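Local coordinates for pesticidial crystal protein CRY2AA (Bacillus thuringiensis serovar kurstaki, PDB 1I5P) that binds midgut epithelial cells of dipteran and lepidopteran larvae and promotes their colloid-osmotic lysis, as an insecticidal delta-endotoxin, at residues E96-Q99 with Q103-N106; N114-G119 with L161-I166. One frame throughout, in Å; residues are numbered along the deposited sequence.

How the contacts relate
Both contacts belong to the N-terminal helical domain of this three-domain delta-endotoxin, and contact 1 closes along the chain before contact 2 opens. Their centres lie 15 Å apart and their nearest atoms about 6 Å apart, so they do not touch. Contact 1 shapes the loop that leaves helix 88-101 and enters helix 107-135. Contact 2 lies further along helix 107-135, at 114-119, against the connection between helices 145-160 and 170-193. Leu117 of contact 2 also reaches back to Met90 and Gln91 on helix 88-101. Contact 1 thus joins the end of one helix to the loop entering the next, and contact 2 joins that next helix to a later connection, both on the same side of the chain's centre.

Contact 1 (E96-Q99 with Q103-N106); sequences ETEQ and QRLN
Glu98 OE1 is gripped by two donors from the loop that follows its own helix. The backbone N of Leu105 gives it a nearly straight bond of 3.1 Å (N-H...O 169°), arriving from above the carboxylate plane. Arg104 NH2 reaches the same Glu98 OE1 at 3.2 Å, on the syn lone pair and close to the plane of the guanidinium. The other oxygen, Glu98 OE2, lies 2.7 Å from Arg104 NE; this is the closest ion-pair approach, but as a hydrogen bond it is bent and weak. The two charged groups are thus paired through both oxygens without lying flat together, their planes being 61° apart.

Two chain shapes make this possible. Glu98 runs extended beyond CG (chi2 -173°), carrying its carboxylate out from the helix and past the peptide of Gln103, whose O lies 3.1 Å from Glu98 CB. Arg104 instead folds at chi2 and chi3, which turns NE and NH2 back onto the acid. On the main chain, Gln103 N donates to Glu98 O at 3.1 Å, a five-residue reach where helix 88-101 gives way to loop. Leu172 of helix 170-193 packs on the side chains of both Glu98 and Gln103, while Tyr169 touches Leu105. Arg95 adds a second, long and weak ion pair to Glu98 OE2, and its guanidinium comes close to that of Arg104.

One buried acid therefore ties the side chain of Arg104 and the backbone of Leu105 to the last turn of helix 88-101. Three N-H groups, one of them weakly bonded, converge on the carboxylate; with Arg104 beside it and Arg95 farther off, they would be expected to favour its ionised form.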
loop_
_atom_site.group_PDB
_atom_site.type_symbol
_atom_site.label_atom_id
_atom_site.label_comp_id
_atom_site.label_asym_id
_atom_site.label_seq_id
_atom_site.Cartn_x
_atom_site.Cartn_y
_atom_site.Cartn_z
ATOM N N GLU A 96 -4.745 -19.485 8.829
ATOM C CA GLU A 96 -3.918 -18.456 9.446
ATOM C C GLU A 96 -4.779 -17.230 9.734
ATOM O O GLU A 96 -4.480 -16.456 10.638
ATOM C CB GLU A 96 -2.738 -18.086 8.548
ATOM C CG GLU A 96 -1.753 -19.229 8.350
ATOM C CD GLU A 96 -0.342 -18.752 8.072
ATOM O OE1 GLU A 96 0.264 -18.147 8.976
ATOM O OE2 GLU A 96 0.161 -18.984 6.951
ATOM N N THR A 97 -5.843 -17.052 8.957
ATOM C CA THR A 97 -6.746 -15.932 9.173
ATOM C C THR A 97 -7.524 -16.220 10.456
ATOM O O THR A 97 -7.776 -15.320 11.259
ATOM C CB THR A 97 -7.734 -15.770 8.001
ATOM O OG1 THR A 97 -7.002 -15.521 6.794
ATOM C CG2 THR A 97 -8.688 -14.607 8.257
ATOM N N GLU A 98 -7.899 -17.485 10.643
ATOM C CA GLU A 98 -8.624 -17.892 11.842
ATOM C C GLU A 98 -7.755 -17.627 13.059
ATOM O O GLU A 98 -8.230 -17.131 14.079
ATOM C CB GLU A 98 -8.979 -19.385 11.792
ATOM C CG GLU A 98 -10.189 -19.714 10.936
ATOM C CD GLU A 98 -10.618 -21.175 11.030
ATOM O OE1 GLU A 98 -11.775 -21.472 10.672
ATOM O OE2 GLU A 98 -9.807 -22.032 11.450
ATOM N N GLN A 99 -6.475 -17.961 12.948
ATOM C CA GLN A 99 -5.562 -17.753 14.056
ATOM C C GLN A 99 -5.346 -16.266 14.322
ATOM O O GLN A 99 -5.305 -15.836 15.475
ATOM C CB GLN A 99 -4.223 -18.443 13.777
ATOM C CG GLN A 99 -3.258 -18.434 14.964
ATOM C CD GLN A 99 -2.192 -19.510 14.849
ATOM O OE1 GLN A 99 -2.191 -20.294 13.902
ATOM N NE2 GLN A 99 -1.280 -19.554 15.817
ATOM N N GLN A 103 -10.965 -16.194 15.275
ATOM C CA GLN A 103 -12.328 -16.541 14.882
ATOM C C GLN A 103 -12.262 -17.860 14.127
ATOM O O GLN A 103 -11.305 -18.129 13.407
ATOM C CB GLN A 103 -12.946 -15.476 13.963
ATOM C CG GLN A 103 -13.048 -14.069 14.546
ATOM C CD GLN A 103 -13.823 -13.110 13.644
ATOM O OE1 GLN A 103 -13.680 -11.889 13.747
ATOM N NE2 GLN A 103 -14.661 -13.662 12.766
ATOM N N ARG A 104 -13.287 -18.681 14.291
ATOM C CA ARG A 104 -13.332 -19.968 13.622
ATOM C C ARG A 104 -14.661 -20.191 12.926
ATOM O O ARG A 104 -15.702 -19.737 13.396
ATOM C CB ARG A 104 -13.093 -21.093 14.629
ATOM C CG ARG A 104 -11.636 -21.296 14.998
ATOM C CD ARG A 104 -11.225 -22.724 14.682
ATOM N NE ARG A 104 -11.556 -23.058 13.300
ATOM C CZ ARG A 104 -12.100 -24.208 12.915
ATOM N NH1 ARG A 104 -12.378 -25.149 13.808
ATOM N NH2 ARG A 104 -12.377 -24.413 11.633
ATOM N N LEU A 105 -14.619 -20.882 11.794
ATOM C CA LEU A 105 -15.836 -21.188 11.058
ATOM C C LEU A 105 -16.488 -22.357 11.774
ATOM O O LEU A 105 -15.802 -23.114 12.463
ATOM C CB LEU A 105 -15.507 -21.636 9.635
ATOM C CG LEU A 105 -14.890 -20.653 8.646
ATOM C CD1 LEU A 105 -14.616 -21.379 7.332
ATOM C CD2 LEU A 105 -15.832 -19.483 8.428
ATOM N N ASN A 106 -17.798 -22.515 11.633
ATOM C CA ASN A 106 -18.429 -23.663 12.261
ATOM C C ASN A 106 -18.111 -24.841 11.343
ATOM O O ASN A 106 -17.615 -24.648 10.227
ATOM C CB ASN A 106 -19.940 -23.467 12.402
ATOM C CG ASN A 106 -20.638 -23.296 11.075
ATOM O OD1 ASN A 106 -20.011 -23.321 10.015
ATOM N ND2 ASN A 106 -21.953 -23.120 11.124
#

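Contact 2 (N114-G119 with L161-I166); sequences NAELIG and LPQFQI
Gln163, in the short 3-10 segment 161-163, meets Glu116 through the aliphatic parts of both side chains. Gln163 CB lies 3.5 Å from Glu116 CG, and Gln163 CG comes 3.7 Å from Glu116 OE2. Both chains bend at chi2, which lays their methylenes across each other; the amide and carboxylate planes are 52° apart. No hydrogen bond joins the two segments. The carboxylate instead looks to arginines outside them: Glu116 OE2 forms a salt bridge with Arg112, one turn earlier on helix 107-135, and Glu116 OE1 forms one with Arg160, at the end of helix 145-160. These two arginines, one on each helix, would be expected to offset the charge of the buried acid.

Phe164 follows and supplies the apolar half of the contact. The backbone Phe164 N bonds to Leu161 O at 2.8 Å, closing the tight turn from which the ring extends. With CG beside the backbone N (chi1 -62°), the ring points its far end at helix 107-135: Phe164 CZ sits 3.8 Å from Glu116 CB, and Phe164 CE2 lies 3.9 Å from Leu117 CD2. Val113 and Leu120 of the same helix also touch Phe164, and Leu176 and Phe177 of helix 170-193 contact it as well.

The aromatic ring thus bridges two helices from the connection leading into one of them. In this way the link between helices 145-160 and 170-193 packs on helix 107-135, within the alpha-helical bundle that forms the N-terminal domain of three-domain Cry toxins.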
loop_
_atom_site.group_PDB
_atom_site.type_symbol
_atom_site.label_atom_id
_atom_site.label_comp_id
_atom_site.label_asym_id
_atom_site.label_seq_id
_atom_site.Cartn_x
_atom_site.Cartn_y
_atom_site.Cartn_z
ATOM N N ASN A 114 -14.352 -25.853 1.972
ATOM C CA ASN A 114 -13.380 -26.808 1.445
ATOM C C ASN A 114 -13.831 -27.463 0.144
ATOM O O ASN A 114 -13.017 -27.708 -0.741
ATOM C CB ASN A 114 -13.092 -27.895 2.470
ATOM C CG ASN A 114 -12.019 -27.498 3.448
ATOM O OD1 ASN A 114 -11.036 -26.864 3.079
ATOM N ND2 ASN A 114 -12.188 -27.893 4.704
ATOM N N ALA A 115 -15.124 -27.747 0.034
ATOM C CA ALA A 115 -15.656 -28.358 -1.179
ATOM C C ALA A 115 -15.600 -27.338 -2.310
ATOM O O ALA A 115 -15.312 -27.678 -3.462
ATOM C CB ALA A 115 -17.100 -28.827 -0.948
ATOM N N GLU A 116 -15.873 -26.083 -1.970
ATOM C CA GLU A 116 -15.844 -25.007 -2.947
ATOM C C GLU A 116 -14.425 -24.727 -3.431
ATOM O O GLU A 116 -14.231 -24.345 -4.582
ATOM C CB GLU A 116 -16.452 -23.732 -2.359
ATOM C CG GLU A 116 -17.949 -23.800 -2.129
ATOM C CD GLU A 116 -18.715 -24.171 -3.388
ATOM O OE1 GLU A 116 -18.179 -23.963 -4.498
ATOM O OE2 GLU A 116 -19.859 -24.662 -3.268
ATOM N N LEU A 117 -13.436 -24.909 -2.560
ATOM C CA LEU A 117 -12.048 -24.677 -2.961
ATOM C C LEU A 117 -11.652 -25.728 -3.984
ATOM O O LEU A 117 -10.958 -25.439 -4.961
ATOM C CB LEU A 117 -11.099 -24.751 -1.758
ATOM C CG LEU A 117 -11.083 -23.565 -0.780
ATOM C CD1 LEU A 117 -10.083 -23.841 0.325
ATOM C CD2 LEU A 117 -10.719 -22.282 -1.512
ATOM N N ILE A 118 -12.099 -26.954 -3.744
ATOM C CA ILE A 118 -11.818 -28.062 -4.639
ATOM C C ILE A 118 -12.498 -27.833 -5.985
ATOM O O ILE A 118 -11.892 -28.029 -7.040
ATOM C CB ILE A 118 -12.316 -29.395 -4.026
ATOM C CG1 ILE A 118 -11.411 -29.791 -2.857
ATOM C CG2 ILE A 118 -12.348 -30.489 -5.083
ATOM C CD1 ILE A 118 -11.963 -30.911 -2.001
ATOM N N GLY A 119 -13.754 -27.404 -5.943
ATOM C CA GLY A 119 -14.494 -27.174 -7.172
ATOM C C GLY A 119 -13.954 -26.025 -7.999
ATOM O O GLY A 119 -13.878 -26.101 -9.232
ATOM N N LEU A 161 -18.429 -18.220 -5.714
ATOM C CA LEU A 161 -18.007 -17.060 -4.926
ATOM C C LEU A 161 -18.854 -16.767 -3.681
ATOM O O LEU A 161 -18.307 -16.524 -2.601
ATOM C CB LEU A 161 -17.937 -15.807 -5.810
ATOM C CG LEU A 161 -16.924 -15.723 -6.972
ATOM C CD1 LEU A 161 -16.099 -14.461 -6.809
ATOM C CD2 LEU A 161 -16.009 -16.947 -7.023
ATOM N N PRO A 162 -20.192 -16.789 -3.811
ATOM C CA PRO A 162 -21.054 -16.514 -2.660
ATOM C C PRO A 162 -20.741 -17.365 -1.443
ATOM O O PRO A 162 -20.968 -16.946 -0.309
ATOM C CB PRO A 162 -22.452 -16.764 -3.220
ATOM C CG PRO A 162 -22.304 -16.292 -4.636
ATOM C CD PRO A 162 -21.004 -16.968 -5.027
ATOM N N GLN A 163 -20.201 -18.554 -1.669
ATOM C CA GLN A 163 -19.876 -19.434 -0.558
ATOM C C GLN A 163 -18.716 -18.927 0.284
ATOM O O GLN A 163 -18.396 -19.509 1.317
ATOM C CB GLN A 163 -19.577 -20.832 -1.080
ATOM C CG GLN A 163 -20.790 -21.478 -1.718
ATOM C CD GLN A 163 -22.011 -21.406 -0.817
ATOM O OE1 GLN A 163 -22.018 -21.958 0.286
ATOM N NE2 GLN A 163 -23.053 -20.722 -1.281
ATOM N N PHE A 164 -18.078 -17.848 -0.156
ATOM C CA PHE A 164 -16.978 -17.278 0.610
ATOM C C PHE A 164 -17.453 -15.974 1.227
ATOM O O PHE A 164 -16.649 -15.156 1.672
ATOM C CB PHE A 164 -15.754 -17.023 -0.280
ATOM C CG PHE A 164 -15.189 -18.272 -0.893
ATOM C CD1 PHE A 164 -15.466 -18.596 -2.212
ATOM C CD2 PHE A 164 -14.426 -19.152 -0.133
ATOM C CE1 PHE A 164 -14.993 -19.780 -2.774
ATOM C CE2 PHE A 164 -13.947 -20.344 -0.683
ATOM C CZ PHE A 164 -14.236 -20.656 -2.006
ATOM N N GLN A 165 -18.771 -15.793 1.257
ATOM C CA GLN A 165 -19.369 -14.589 1.818
ATOM C C GLN A 165 -20.453 -14.935 2.836
ATOM O O GLN A 165 -21.390 -14.168 3.049
ATOM C CB GLN A 165 -19.972 -13.740 0.703
ATOM C CG GLN A 165 -19.024 -13.441 -0.444
ATOM C CD GLN A 165 -19.693 -12.609 -1.518
ATOM O OE1 GLN A 165 -19.467 -11.403 -1.620
ATOM N NE2 GLN A 165 -20.535 -13.248 -2.317
ATOM N N ILE A 166 -20.309 -16.093 3.467
ATOM C CA ILE A 166 -21.269 -16.573 4.455
ATOM C C ILE A 166 -21.466 -15.616 5.623
ATOM O O ILE A 166 -20.508 -15.247 6.319
ATOM C CB ILE A 166 -20.839 -17.950 5.014
ATOM C CG1 ILE A 166 -20.595 -18.924 3.855
ATOM C CG2 ILE A 166 -21.915 -18.497 5.952
ATOM C CD1 ILE A 166 -21.797 -19.124 2.955
#